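Local structure of acidocalcisomal pyrophosphatase (Trypanosoma brucei brucei, 5C5V) at residues I155-K160 and N175-D180; M194-G199 and L286-E291; V226-T231 and K280-C285. The protein probably hydrolyses inorganic pyrophosphate to phosphate with the help of magnesium ions, and here holds the substrate analogue imidodiphosphate beside several such ions. All blocks are in the same frame, centred on the assembly; numbering follows the deposited sequence.

Contact 1 (I155-K160 and N175-D180); sequences ICEIPK and NPIKQD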
ATOM      1  N   ILE A 155     -10.076   3.263  21.388  1.00 49.82           N
ATOM      2  CA  ILE A 155     -11.048   2.243  21.741  1.00 50.46           C
ATOM      3  C   ILE A 155     -12.211   2.299  20.777  1.00 50.49           C
ATOM      4  O   ILE A 155     -12.944   3.290  20.744  1.00 50.69           O
ATOM      5  CB  ILE A 155     -11.567   2.419  23.173  1.00 51.80           C
ATOM      6  CG1 ILE A 155     -10.394   2.419  24.157  1.00 51.95           C
ATOM      7  CG2 ILE A 155     -12.588   1.331  23.504  1.00 52.76           C
ATOM      8  CD1 ILE A 155     -10.741   2.988  25.512  1.00 53.11           C
ATOM      9  N   CYS A 156     -12.376   1.252  19.978  1.00 51.09           N
ATOM     10  CA  CYS A 156     -13.493   1.209  19.048  1.00 51.34           C
ATOM     11  C   CYS A 156     -14.785   0.806  19.754  1.00 52.64           C
ATOM     12  O   CYS A 156     -14.900  -0.294  20.286  1.00 53.69           O
ATOM     13  CB  CYS A 156     -13.215   0.245  17.895  1.00 50.63           C
ATOM     14  SG  CYS A 156     -14.583   0.143  16.701  1.00 51.07           S
ATOM     15  N   GLU A 157     -15.751   1.713  19.744  1.00 50.46           N
ATOM     16  CA  GLU A 157     -17.094   1.463  20.260  1.00 52.00           C
ATOM     17  C   GLU A 157     -18.028   1.032  19.121  1.00 52.40           C
ATOM     18  O   GLU A 157     -18.862   0.137  19.283  1.00 53.93           O
ATOM     19  CB  GLU A 157     -17.633   2.721  20.945  1.00 52.54           C
ATOM     20  CG  GLU A 157     -16.786   3.156  22.140  1.00 52.46           C
ATOM     21  CD  GLU A 157     -17.084   4.565  22.649  1.00 52.67           C
ATOM     22  OE1 GLU A 157     -17.370   5.472  21.826  1.00 51.88           O
ATOM     23  OE2 GLU A 157     -17.005   4.765  23.887  1.00 53.30           O
ATOM     24  N   ILE A 158     -17.887   1.682  17.967  1.00 51.92           N
ATOM     25  CA  ILE A 158     -18.771   1.424  16.834  1.00 52.28           C
ATOM     26  C   ILE A 158     -18.018   1.114  15.546  1.00 50.76           C
ATOM     27  O   ILE A 158     -17.485   2.010  14.884  1.00 49.67           O
ATOM     28  CB  ILE A 158     -19.703   2.610  16.604  1.00 52.75           C
ATOM     29  CG1 ILE A 158     -20.506   2.871  17.879  1.00 53.88           C
ATOM     30  CG2 ILE A 158     -20.627   2.357  15.399  1.00 53.30           C
ATOM     31  CD1 ILE A 158     -21.405   4.065  17.773  1.00 54.53           C
ATOM     32  N   PRO A 159     -17.993  -0.160  15.175  1.00 52.29           N
ATOM     33  CA  PRO A 159     -17.211  -0.545  14.012  1.00 50.98           C
ATOM     34  C   PRO A 159     -17.740   0.054  12.716  1.00 50.68           C
ATOM     35  O   PRO A 159     -18.917   0.386  12.582  1.00 51.73           O
ATOM     36  CB  PRO A 159     -17.338  -2.071  13.996  1.00 51.52           C
ATOM     37  CG  PRO A 159     -17.674  -2.432  15.409  1.00 52.72           C
ATOM     38  CD  PRO A 159     -18.589  -1.328  15.832  1.00 53.75           C
ATOM     39  N   LYS A 160     -16.815   0.203  11.784  1.00 53.16           N
ATOM     40  CA  LYS A 160     -17.092   0.574  10.415  1.00 52.82           C
ATOM     41  C   LYS A 160     -18.307  -0.198   9.873  1.00 53.81           C
ATOM     42  O   LYS A 160     -18.410  -1.418  10.064  1.00 54.11           O
ATOM     43  CB  LYS A 160     -15.830   0.289   9.593  1.00 51.48           C
ATOM     44  CG  LYS A 160     -15.735   0.912   8.230  1.00 50.94           C
ATOM     45  CD  LYS A 160     -14.409   0.471   7.615  1.00 50.10           C
ATOM     46  CE  LYS A 160     -14.133   1.144   6.308  1.00 49.20           C
ATOM     47  NZ  LYS A 160     -13.768   2.531   6.562  1.00 49.33           N
ATOM     48  N   ASN A 175     -16.392   0.844  33.988  1.00 56.11           N
ATOM     49  CA  ASN A 175     -16.760   1.485  32.731  1.00 55.13           C
ATOM     50  C   ASN A 175     -16.807   0.530  31.542  1.00 55.08           C
ATOM     51  O   ASN A 175     -16.165   0.757  30.523  1.00 53.59           O
ATOM     52  CB  ASN A 175     -15.797   2.632  32.436  1.00 53.33           C
ATOM     53  CG  ASN A 175     -15.589   3.524  33.631  1.00 53.75           C
ATOM     54  OD1 ASN A 175     -14.498   3.584  34.181  1.00 53.57           O
ATOM     55  ND2 ASN A 175     -16.638   4.207  34.054  1.00 54.24           N
ATOM     56  N   PRO A 176     -17.561  -0.560  31.685  1.00 55.21           N
ATOM     57  CA  PRO A 176     -17.697  -1.479  30.564  1.00 55.08           C
ATOM     58  C   PRO A 176     -18.356  -0.794  29.371  1.00 54.69           C
ATOM     59  O   PRO A 176     -18.991   0.251  29.525  1.00 54.44           O
ATOM     60  CB  PRO A 176     -18.589  -2.583  31.129  1.00 57.06           C
ATOM     61  CG  PRO A 176     -19.375  -1.907  32.215  1.00 57.86           C
ATOM     62  CD  PRO A 176     -18.395  -0.960  32.832  1.00 56.86           C
ATOM     63  N   ILE A 177     -18.196  -1.370  28.189  1.00 55.99           N
ATOM     64  CA  ILE A 177     -18.931  -0.863  27.044  1.00 55.53           C
ATOM     65  C   ILE A 177     -20.347  -1.413  27.054  1.00 57.33           C
ATOM     66  O   ILE A 177     -20.580  -2.596  27.298  1.00 58.51           O
ATOM     67  CB  ILE A 177     -18.238  -1.206  25.744  1.00 54.02           C
ATOM     68  CG1 ILE A 177     -17.052  -0.261  25.553  1.00 52.19           C
ATOM     69  CG2 ILE A 177     -19.208  -1.062  24.589  1.00 54.04           C
ATOM     70  CD1 ILE A 177     -16.135  -0.654  24.410  1.00 50.66           C
ATOM     71  N   LYS A 178     -21.296  -0.524  26.819  1.00 56.87           N
ATOM     72  CA  LYS A 178     -22.689  -0.911  26.702  1.00 58.61           C
ATOM     73  C   LYS A 178     -23.334  -0.232  25.497  1.00 58.07           C
ATOM     74  O   LYS A 178     -22.736   0.653  24.862  1.00 56.41           O
ATOM     75  CB  LYS A 178     -23.455  -0.560  27.973  1.00 59.73           C
ATOM     76  CG  LYS A 178     -23.710   0.920  28.139  1.00 58.87           C
ATOM     77  CD  LYS A 178     -24.472   1.184  29.432  1.00 59.87           C
ATOM     78  CE  LYS A 178     -25.033   2.595  29.484  1.00 59.31           C
ATOM     79  NZ  LYS A 178     -26.310   2.642  30.261  1.00 60.64           N
ATOM     80  N   GLN A 179     -24.545  -0.660  25.167  1.00 58.71           N
ATOM     81  CA  GLN A 179     -25.294   0.043  24.147  1.00 58.17           C
ATOM     82  C   GLN A 179     -26.048   1.197  24.798  1.00 58.17           C
ATOM     83  O   GLN A 179     -26.738   1.023  25.807  1.00 59.33           O
ATOM     84  CB  GLN A 179     -26.248  -0.898  23.408  1.00 59.56           C
ATOM     85  CG  GLN A 179     -26.795  -0.294  22.126  1.00 58.75           C
ATOM     86  CD  GLN A 179     -27.451  -1.312  21.213  1.00 59.92           C
ATOM     87  OE1 GLN A 179     -27.442  -2.512  21.482  1.00 61.16           O
ATOM     88  NE2 GLN A 179     -28.040  -0.827  20.127  1.00 59.46           N
ATOM     89  N   ASP A 180     -25.887   2.385  24.233  1.00 59.21           N
ATOM     90  CA  ASP A 180     -26.631   3.548  24.675  1.00 59.10           C
ATOM     91  C   ASP A 180     -28.137   3.282  24.563  1.00 60.44           C
ATOM     92  O   ASP A 180     -28.579   2.493  23.723  1.00 60.96           O
ATOM     93  CB  ASP A 180     -26.218   4.767  23.850  1.00 57.46           C
ATOM     94  CG  ASP A 180     -26.713   6.063  24.435  1.00 57.03           C
ATOM     95  OD1 ASP A 180     -27.115   6.081  25.623  1.00 57.87           O
ATOM     96  OD2 ASP A 180     -26.695   7.076  23.703  1.00 56.06           O
TER

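Contact 2 (M194-G199 and L286-E291); sequences MMWNYG and LDAIRE. With 2PN (imidodiphosphoric acid), chain C.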
ATOM      1  N   MET A 194     -22.561   4.209  10.608  1.00 56.19           N
ATOM      2  CA  MET A 194     -21.285   4.858  10.837  1.00 54.38           C
ATOM      3  C   MET A 194     -20.337   4.249   9.821  1.00 53.21           C
ATOM      4  O   MET A 194     -20.233   3.030   9.735  1.00 53.29           O
ATOM      5  CB  MET A 194     -20.814   4.633  12.288  1.00 54.63           C
ATOM      6  CG  MET A 194     -19.392   5.081  12.614  1.00 53.06           C
ATOM      7  SD  MET A 194     -19.143   6.844  12.357  1.00 52.50           S
ATOM      8  CE  MET A 194     -20.303   7.515  13.549  1.00 53.78           C
ATOM      9  N   MET A 195     -19.662   5.088   9.048  1.00 54.07           N
ATOM     10  CA  MET A 195     -18.948   4.620   7.872  1.00 52.97           C
ATOM     11  C   MET A 195     -17.452   4.581   8.095  1.00 51.71           C
ATOM     12  O   MET A 195     -16.680   4.332   7.165  1.00 50.90           O
ATOM     13  CB  MET A 195     -19.300   5.516   6.676  1.00 52.83           C
ATOM     14  CG  MET A 195     -20.803   5.576   6.475  1.00 54.66           C
ATOM     15  SD  MET A 195     -21.375   6.537   5.066  1.00 54.86           S
ATOM     16  CE  MET A 195     -20.872   8.184   5.578  1.00 53.90           C
ATOM     17  N   TRP A 196     -17.058   4.830   9.341  1.00 52.73           N
ATOM     18  CA  TRP A 196     -15.683   4.678   9.792  1.00 51.79           C
ATOM     19  C   TRP A 196     -15.726   4.082  11.192  1.00 52.59           C
ATOM     20  O   TRP A 196     -16.768   4.124  11.849  1.00 53.40           O
ATOM     21  CB  TRP A 196     -14.953   6.019   9.799  1.00 51.21           C
ATOM     22  CG  TRP A 196     -15.121   6.757   8.512  1.00 50.95           C
ATOM     23  CD1 TRP A 196     -14.307   6.700   7.434  1.00 50.20           C
ATOM     24  CD2 TRP A 196     -16.199   7.636   8.163  1.00 51.31           C
ATOM     25  NE1 TRP A 196     -14.803   7.489   6.423  1.00 50.29           N
ATOM     26  CE2 TRP A 196     -15.964   8.080   6.850  1.00 50.93           C
ATOM     27  CE3 TRP A 196     -17.333   8.096   8.837  1.00 52.42           C
ATOM     28  CZ2 TRP A 196     -16.821   8.963   6.194  1.00 51.29           C
ATOM     29  CZ3 TRP A 196     -18.187   8.971   8.187  1.00 52.78           C
ATOM     30  CH2 TRP A 196     -17.928   9.397   6.878  1.00 52.14           C
ATOM     31  N   ASN A 197     -14.611   3.521  11.645  1.00 50.66           N
ATOM     32  CA  ASN A 197     -14.526   3.052  13.013  1.00 51.28           C
ATOM     33  C   ASN A 197     -14.664   4.242  13.932  1.00 51.59           C
ATOM     34  O   ASN A 197     -13.897   5.200  13.823  1.00 50.97           O
ATOM     35  CB  ASN A 197     -13.205   2.337  13.281  1.00 50.80           C
ATOM     36  CG  ASN A 197     -13.045   1.086  12.462  1.00 50.48           C
ATOM     37  OD1 ASN A 197     -13.895   0.200  12.497  1.00 50.95           O
ATOM     38  ND2 ASN A 197     -11.946   0.998  11.728  1.00 49.54           N
ATOM     39  N   TYR A 198     -15.633   4.165  14.836  1.00 49.97           N
ATOM     40  CA  TYR A 198     -15.920   5.245  15.751  1.00 50.45           C
ATOM     41  C   TYR A 198     -15.708   4.790  17.197  1.00 51.31           C
ATOM     42  O   TYR A 198     -16.017   3.655  17.547  1.00 51.99           O
ATOM     43  CB  TYR A 198     -17.352   5.729  15.547  1.00 51.41           C
ATOM     44  CG  TYR A 198     -17.732   6.895  16.418  1.00 51.78           C
ATOM     45  CD1 TYR A 198     -17.379   8.196  16.072  1.00 50.88           C
ATOM     46  CD2 TYR A 198     -18.433   6.699  17.598  1.00 52.92           C
ATOM     47  CE1 TYR A 198     -17.728   9.268  16.877  1.00 51.15           C
ATOM     48  CE2 TYR A 198     -18.784   7.766  18.409  1.00 53.15           C
ATOM     49  CZ  TYR A 198     -18.431   9.039  18.041  1.00 52.29           C
ATOM     50  OH  TYR A 198     -18.782  10.094  18.837  1.00 52.88           O
ATOM     51  N   GLY A 199     -15.176   5.674  18.032  1.00 50.36           N
ATOM     52  CA  GLY A 199     -14.933   5.327  19.420  1.00 51.08           C
ATOM     53  C   GLY A 199     -14.402   6.483  20.237  1.00 50.94           C
ATOM     54  O   GLY A 199     -14.830   7.619  20.082  1.00 50.90           O
ATOM     55  N   LEU A 286     -13.310  13.764   4.579  1.00 52.44           N
ATOM     56  CA  LEU A 286     -13.562  14.836   5.534  1.00 52.88           C
ATOM     57  C   LEU A 286     -14.961  15.446   5.351  1.00 53.35           C
ATOM     58  O   LEU A 286     -15.684  15.614   6.324  1.00 54.02           O
ATOM     59  CB  LEU A 286     -12.496  15.923   5.401  1.00 52.49           C
ATOM     60  CG  LEU A 286     -11.071  15.496   5.750  1.00 52.48           C
ATOM     61  CD1 LEU A 286     -10.145  16.705   5.842  1.00 52.58           C
ATOM     62  CD2 LEU A 286     -11.045  14.683   7.046  1.00 52.37           C
ATOM     63  N   ASP A 287     -15.350  15.762   4.109  1.00 52.78           N
ATOM     64  CA  ASP A 287     -16.675  16.342   3.842  1.00 53.33           C
ATOM     65  C   ASP A 287     -17.809  15.441   4.341  1.00 53.91           C
ATOM     66  O   ASP A 287     -18.800  15.924   4.894  1.00 54.59           O
ATOM     67  CB  ASP A 287     -16.890  16.599   2.334  1.00 53.47           C
ATOM     68  CG  ASP A 287     -16.167  17.840   1.824  1.00 53.37           C
ATOM     69  OD1 ASP A 287     -15.697  18.662   2.644  1.00 53.31           O
ATOM     70  OD2 ASP A 287     -16.074  18.001   0.576  1.00 53.64           O
ATOM     71  N   ALA A 288     -17.683  14.139   4.090  1.00 51.62           N
ATOM     72  CA  ALA A 288     -18.702  13.186   4.490  1.00 52.45           C
ATOM     73  C   ALA A 288     -18.774  13.065   6.011  1.00 52.88           C
ATOM     74  O   ALA A 288     -19.868  12.998   6.570  1.00 53.90           O
ATOM     75  CB  ALA A 288     -18.438  11.829   3.862  1.00 52.47           C
ATOM     76  N   ILE A 289     -17.614  13.041   6.675  1.00 53.05           N
ATOM     77  CA  ILE A 289     -17.567  13.003   8.141  1.00 53.10           C
ATOM     78  C   ILE A 289     -18.258  14.223   8.743  1.00 53.51           C
ATOM     79  O   ILE A 289     -19.136  14.083   9.595  1.00 54.31           O
ATOM     80  CB  ILE A 289     -16.112  12.929   8.662  1.00 52.42           C
ATOM     81  CG1 ILE A 289     -15.525  11.551   8.373  1.00 52.19           C
ATOM     82  CG2 ILE A 289     -16.060  13.178  10.160  1.00 52.49           C
ATOM     83  CD1 ILE A 289     -14.046  11.432   8.690  1.00 51.42           C
ATOM     84  N   ARG A 290     -17.890  15.412   8.271  1.00 54.37           N
ATOM     85  CA  ARG A 290     -18.489  16.649   8.772  1.00 54.97           C
ATOM     86  C   ARG A 290     -20.000  16.636   8.558  1.00 55.94           C
ATOM     87  O   ARG A 290     -20.765  16.998   9.462  1.00 56.52           O
ATOM     88  CB  ARG A 290     -17.871  17.879   8.100  1.00 54.38           C
ATOM     89  CG  ARG A 290     -18.487  19.231   8.523  1.00 54.97           C
ATOM     90  CD  ARG A 290     -17.636  20.415   8.035  1.00 54.01           C
ATOM     91  NE  ARG A 290     -17.173  20.120   6.688  1.00 54.30           N
ATOM     92  CZ  ARG A 290     -15.935  20.308   6.248  1.00 53.41           C
ATOM     93  NH1 ARG A 290     -15.011  20.842   7.023  1.00 53.14           N
ATOM     94  NH2 ARG A 290     -15.639  19.965   5.011  1.00 53.31           N
ATOM     95  N   GLU A 291     -20.428  16.198   7.377  1.00 53.78           N
ATOM     96  CA  GLU A 291     -21.843  16.204   7.030  1.00 55.00           C
ATOM     97  C   GLU A 291     -22.649  15.172   7.822  1.00 55.87           C
ATOM     98  O   GLU A 291     -23.734  15.468   8.315  1.00 56.82           O
ATOM     99  CB  GLU A 291     -22.020  15.959   5.523  1.00 55.13           C
ATOM    100  CG  GLU A 291     -23.481  15.857   5.088  1.00 56.58           C
ATOM    101  CD  GLU A 291     -24.242  17.178   5.136  1.00 57.21           C
ATOM    102  OE1 GLU A 291     -23.636  18.246   5.394  1.00 56.50           O
ATOM    103  OE2 GLU A 291     -25.472  17.148   4.913  1.00 58.37           O
TER
HETATM  104  P1  2PN C 501     -23.653  11.059  20.604  1.00 55.18           P
HETATM  105  O1  2PN C 501     -24.412  10.369  21.767  1.00 56.48           O
HETATM  106  O2  2PN C 501     -23.599  12.583  20.894  1.00 54.34           O
HETATM  107  O3  2PN C 501     -24.353  10.709  19.261  1.00 55.50           O
HETATM  108  N1  2PN C 501     -22.146  10.433  20.508  1.00 54.44           N
HETATM  109  P2  2PN C 501     -20.955  10.697  21.601  0.75 54.10           P
HETATM  110  O4  2PN C 501     -21.444  10.346  23.052  1.00 55.20           O
HETATM  111  O5  2PN C 501     -20.619  12.175  21.542  1.00 52.94           O
HETATM  112  O6  2PN C 501     -19.783   9.882  21.270  1.00 53.27           O

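Contact 3 (V226-T231 and K280-C285); sequences VEIGMT and KFLPGC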
ATOM      1  N   VAL A 226     -12.627   9.355  15.122  1.00 51.39           N
ATOM      2  CA  VAL A 226     -13.054   8.679  13.907  1.00 50.96           C
ATOM      3  C   VAL A 226     -11.826   8.088  13.235  1.00 50.59           C
ATOM      4  O   VAL A 226     -10.929   8.822  12.816  1.00 50.24           O
ATOM      5  CB  VAL A 226     -13.766   9.651  12.942  1.00 51.09           C
ATOM      6  CG1 VAL A 226     -14.513   8.871  11.873  1.00 50.81           C
ATOM      7  CG2 VAL A 226     -14.723  10.539  13.714  1.00 51.83           C
ATOM      8  N   GLU A 227     -11.764   6.770  13.131  1.00 51.87           N
ATOM      9  CA  GLU A 227     -10.612   6.145  12.493  1.00 51.48           C
ATOM     10  C   GLU A 227     -10.927   5.803  11.024  1.00 51.16           C
ATOM     11  O   GLU A 227     -11.850   5.042  10.736  1.00 51.35           O
ATOM     12  CB  GLU A 227     -10.190   4.899  13.275  1.00 51.90           C
ATOM     13  CG  GLU A 227      -8.848   4.331  12.876  1.00 51.64           C
ATOM     14  CD  GLU A 227      -8.923   3.503  11.600  1.00 51.58           C
ATOM     15  OE1 GLU A 227      -9.949   2.816  11.390  1.00 51.57           O
ATOM     16  OE2 GLU A 227      -7.950   3.529  10.812  1.00 51.27           O
ATOM     17  N   ILE A 228     -10.163   6.370  10.098  1.00 52.19           N
ATOM     18  CA  ILE A 228     -10.586   6.387   8.684  1.00 51.99           C
ATOM     19  C   ILE A 228      -9.923   5.312   7.830  1.00 51.73           C
ATOM     20  O   ILE A 228     -10.050   5.319   6.623  1.00 51.49           O
ATOM     21  CB  ILE A 228     -10.303   7.754   8.039  1.00 51.61           C
ATOM     22  CG1 ILE A 228      -8.799   8.012   7.987  1.00 51.53           C
ATOM     23  CG2 ILE A 228     -11.020   8.865   8.795  1.00 51.83           C
ATOM     24  CD1 ILE A 228      -8.432   9.397   7.497  1.00 51.51           C
ATOM     25  N   GLY A 229      -9.222   4.381   8.464  1.00 53.81           N
ATOM     26  CA  GLY A 229      -8.572   3.311   7.728  1.00 53.79           C
ATOM     27  C   GLY A 229      -9.577   2.400   7.045  1.00 53.72           C
ATOM     28  O   GLY A 229     -10.789   2.579   7.190  1.00 53.84           O
ATOM     29  N   MET A 230      -9.074   1.429   6.291  1.00 54.79           N
ATOM     30  CA  MET A 230      -9.939   0.587   5.478  1.00 54.78           C
ATOM     31  C   MET A 230     -10.434  -0.647   6.223  1.00 55.00           C
ATOM     32  O   MET A 230     -11.358  -1.304   5.766  1.00 54.99           O
ATOM     33  CB  MET A 230      -9.214   0.163   4.203  1.00 54.63           C
ATOM     34  CG  MET A 230      -8.155  -0.872   4.459  1.00 55.08           C
ATOM     35  SD  MET A 230      -7.106  -1.172   3.019  1.00 55.71           S
ATOM     36  CE  MET A 230      -6.173  -2.562   3.708  1.00 56.17           C
ATOM     37  N   THR A 231      -9.824  -0.950   7.373  1.00 52.33           N
ATOM     38  CA  THR A 231     -10.140  -2.171   8.120  1.00 52.54           C
ATOM     39  C   THR A 231     -11.242  -1.931   9.153  1.00 53.24           C
ATOM     40  O   THR A 231     -11.182  -0.969   9.914  1.00 53.22           O
ATOM     41  CB  THR A 231      -8.911  -2.726   8.871  1.00 52.90           C
ATOM     42  OG1 THR A 231      -7.786  -2.789   7.992  1.00 53.03           O
ATOM     43  CG2 THR A 231      -9.199  -4.109   9.422  1.00 52.88           C
ATOM     44  N   LYS A 280      -6.243  14.633  -0.212  1.00 59.14           N
ATOM     45  CA  LYS A 280      -5.363  14.181  -1.293  1.00 59.70           C
ATOM     46  C   LYS A 280      -5.502  12.692  -1.594  1.00 59.69           C
ATOM     47  O   LYS A 280      -5.454  12.274  -2.742  1.00 59.90           O
ATOM     48  CB  LYS A 280      -3.911  14.471  -0.938  1.00 60.32           C
ATOM     49  CG  LYS A 280      -3.520  15.905  -1.014  1.00 60.72           C
ATOM     50  CD  LYS A 280      -2.011  15.990  -0.832  1.00 62.15           C
ATOM     51  CE  LYS A 280      -1.287  14.974  -1.733  1.00 62.85           C
ATOM     52  NZ  LYS A 280       0.211  15.068  -1.521  1.00 64.24           N
ATOM     53  N   PHE A 281      -5.690  11.889  -0.557  1.00 58.88           N
ATOM     54  CA  PHE A 281      -5.645  10.440  -0.724  1.00 58.96           C
ATOM     55  C   PHE A 281      -6.992   9.799  -0.419  1.00 58.14           C
ATOM     56  O   PHE A 281      -7.261   8.681  -0.852  1.00 58.06           O
ATOM     57  CB  PHE A 281      -4.521   9.855   0.155  1.00 59.09           C
ATOM     58  CG  PHE A 281      -3.146  10.335  -0.251  1.00 60.23           C
ATOM     59  CD1 PHE A 281      -2.821  10.467  -1.615  1.00 60.82           C
ATOM     60  CD2 PHE A 281      -2.200  10.698   0.700  1.00 60.52           C
ATOM     61  CE1 PHE A 281      -1.563  10.923  -2.019  1.00 61.73           C
ATOM     62  CE2 PHE A 281      -0.948  11.154   0.323  1.00 61.54           C
ATOM     63  CZ  PHE A 281      -0.623  11.273  -1.046  1.00 62.39           C
ATOM     64  N   LEU A 282      -7.834  10.512   0.324  1.00 55.36           N
ATOM     65  CA  LEU A 282      -9.192  10.053   0.589  1.00 55.27           C
ATOM     66  C   LEU A 282     -10.184  11.176   0.320  1.00 55.25           C
ATOM     67  O   LEU A 282     -10.900  11.602   1.232  1.00 55.41           O
ATOM     68  CB  LEU A 282      -9.326   9.566   2.036  1.00 55.01           C
ATOM     69  CG  LEU A 282      -8.421   8.397   2.451  1.00 55.32           C
ATOM     70  CD1 LEU A 282      -8.459   8.175   3.956  1.00 55.34           C
ATOM     71  CD2 LEU A 282      -8.797   7.105   1.736  1.00 55.22           C
ATOM     72  N   PRO A 283     -10.223  11.673  -0.927  1.00 53.98           N
ATOM     73  CA  PRO A 283     -11.124  12.772  -1.304  1.00 54.14           C
ATOM     74  C   PRO A 283     -12.559  12.491  -0.868  1.00 54.27           C
ATOM     75  O   PRO A 283     -13.021  11.355  -0.973  1.00 54.39           O
ATOM     76  CB  PRO A 283     -11.009  12.825  -2.838  1.00 54.19           C
ATOM     77  CG  PRO A 283     -10.439  11.475  -3.246  1.00 54.11           C
ATOM     78  CD  PRO A 283      -9.532  11.100  -2.100  1.00 54.30           C
ATOM     79  N   GLY A 284     -13.238  13.513  -0.355  1.00 52.07           N
ATOM     80  CA  GLY A 284     -14.602  13.355   0.101  1.00 52.31           C
ATOM     81  C   GLY A 284     -14.758  12.811   1.516  1.00 52.59           C
ATOM     82  O   GLY A 284     -15.859  12.868   2.073  1.00 53.30           O
ATOM     83  N   CYS A 285     -13.682  12.273   2.096  1.00 52.39           N
ATOM     84  CA  CYS A 285     -13.750  11.659   3.431  1.00 52.50           C
ATOM     85  C   CYS A 285     -14.079  12.684   4.526  1.00 52.48           C
ATOM     86  O   CYS A 285     -15.028  12.515   5.278  1.00 53.10           O
ATOM     87  CB  CYS A 285     -12.431  10.951   3.762  1.00 52.10           C
ATOM     88  SG  CYS A 285     -12.410  10.193   5.403  1.00 52.61           S
TER

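Contact 1 (I155-K160 and N175-D180)
I155 and I177 meet through methyl groups placed by their torsions. In I155 CG1 stands beside the backbone N (chi1 -56°), which leaves CG2 anti to that nitrogen and facing I177; the I177 chain is drawn out by an extended chi2 of 170°, so that CD1 reaches furthest. The setting is the barrel of the soluble pyrophosphatase fold. A classic beta bulge, E157 and I158 opposite Y198, lies on this part of the chain, which bends sharply at E157. Strand 177-179 belongs to a separate three-stranded antiparallel sheet, and the contact joins the two. The isoleucines run antiparallel alongside one another, CG2 of I155 lying 4.2 Å from CD1 of I177. Branched apolar chains suit this buried seam, which Y113 lines beside both of them. E157 adds only its aliphatic part here, CG being 4.5 Å from I177 CD1. At the end of its side chain, OE2 accepts a hydrogen bond from the backbone N of I168, in the strand next to 177-182. The E157 side chain comes within about 5 Å of a bound magnesium ion. I177 CD1 also lies 4.3 Å from the carbonyl O of C156.

Contact 2 (M194-G199 and L286-E291)
W196, just before strand 197-200, lays its indole against I289 and A288 of helix 285-295, which packs on the barrel of the soluble pyrophosphatase fold.

The dispersive contacts come first. CG1 of I289 sits over one face of the indole in a CH-pi contact, 3.5 Å from the centroid of the six-membered ring and only 9° off its normal. The nearest ring atom is CH2, at 3.6 Å from that CG1. A methylene in this position presents hydrogens to the pi cloud, and the isoleucine provides it because CG1 stands beside its own backbone N, leaving CG2 to point elsewhere. A288 meets the ring differently: its CB lies at the edge, in plane, 3.9 Å from W196 CH2, and so small a side chain lets the helix backbone come close to the indole. The opposite face is taken by CB of M195, 3.8 Å above the ring plane. W161 of a second subunit meets the W196 ring with planes at about 45° and also packs on M195 and A288, so the tryptophan serves the subunit interface as well.

The ionic contact stays within the helix. R290 NH2 and D287 OD1, one turn apart, form a salt bridge of 2.7 Å, with the carboxylate oxygen in the guanidinium plane; as a hydrogen bond it is weak and bent. R290 NH1 bonds G311 O.

The last kind is ligand binding. Y198 turns its ring toward the pocket with CG anti to the backbone N (chi1 -178°). R187 NH2, K297 NZ and Y296 OH are also hydrogen-bonded to the imidodiphosphate. The Y198 OH donates to O6 on P2, an oxygen lying in plane at the ring edge, at 2.6 Å.

Contact 3 (V226-T231 and K280-C285)
I228 touches L282 and C285 with aliphatic carbon and sulfur alone, and the flat groups stand beside this meeting. In 280-285, the F281 ring has K280 CB over the centre of one face, 4.1 Å above the plane, and meets F271 of a third subunit edge to face. In 226-231, the E227 carboxylate is approached from above: the backbone N of G229 donates to OE2 at 2.8 Å, coming from 56° out of the carboxylate plane, with a bent N-H...O angle of 135°. OE2 also takes S263 N, while OE1 is bonded to N197, so this buried acid has a partner on each oxygen and fastens the turn that follows strand 224-227.

I228 leaves that turn with CG1 between its backbone N and carbonyl carbon (chi1 65°), a rotamer that sends its two branches to different partners. CG1 carries CD1 to L282 CD1, at 3.7 Å, the two side chains crossing at a slant. The other branch, CG2, lies 3.9 Å from C285 SG. A beta-branched residue can thus serve two partners at once, and the small, apolar thiol fits against the methyl.

The second segment can offer both partners because it folds back in a type II beta turn from L282 to C285, with C285 N bonded to L282 O at 3.0 Å. G284, whose positive phi suits a residue without CB, holds the third place of the turn and is also the N-cap residue of helix 285-295.

The contact therefore presses the junction between helices 277-281 and 285-295 against the end of strand 224-227, with strand 254-263 alongside I228 and M230 of a second subunit packing on L282.

How the contacts relate
All three contacts are buried and apolar where their segments meet, and each reaches the same barrel sheet. Contact 1 lies nearest the centre of the chain and ties that sheet to a separate three-stranded one; contacts 2 and 3, whose centres are 9 Å apart, join the ends of neighbouring strands 197-200 and 224-227 to helix 285-295 and the turn that leads into it. Contact 1 is purely aliphatic and involves no other subunit, contact 2 turns on an aromatic face and alone includes a residue bonded to the ligand, and contact 3 is aliphatic with sulfur. The last two also reach the second subunit. Polar threads join them: K160 NZ of contact 1 bonds G229 O of contact 3, and N197 ND2 of contact 2 bonds T231 O of contact 3.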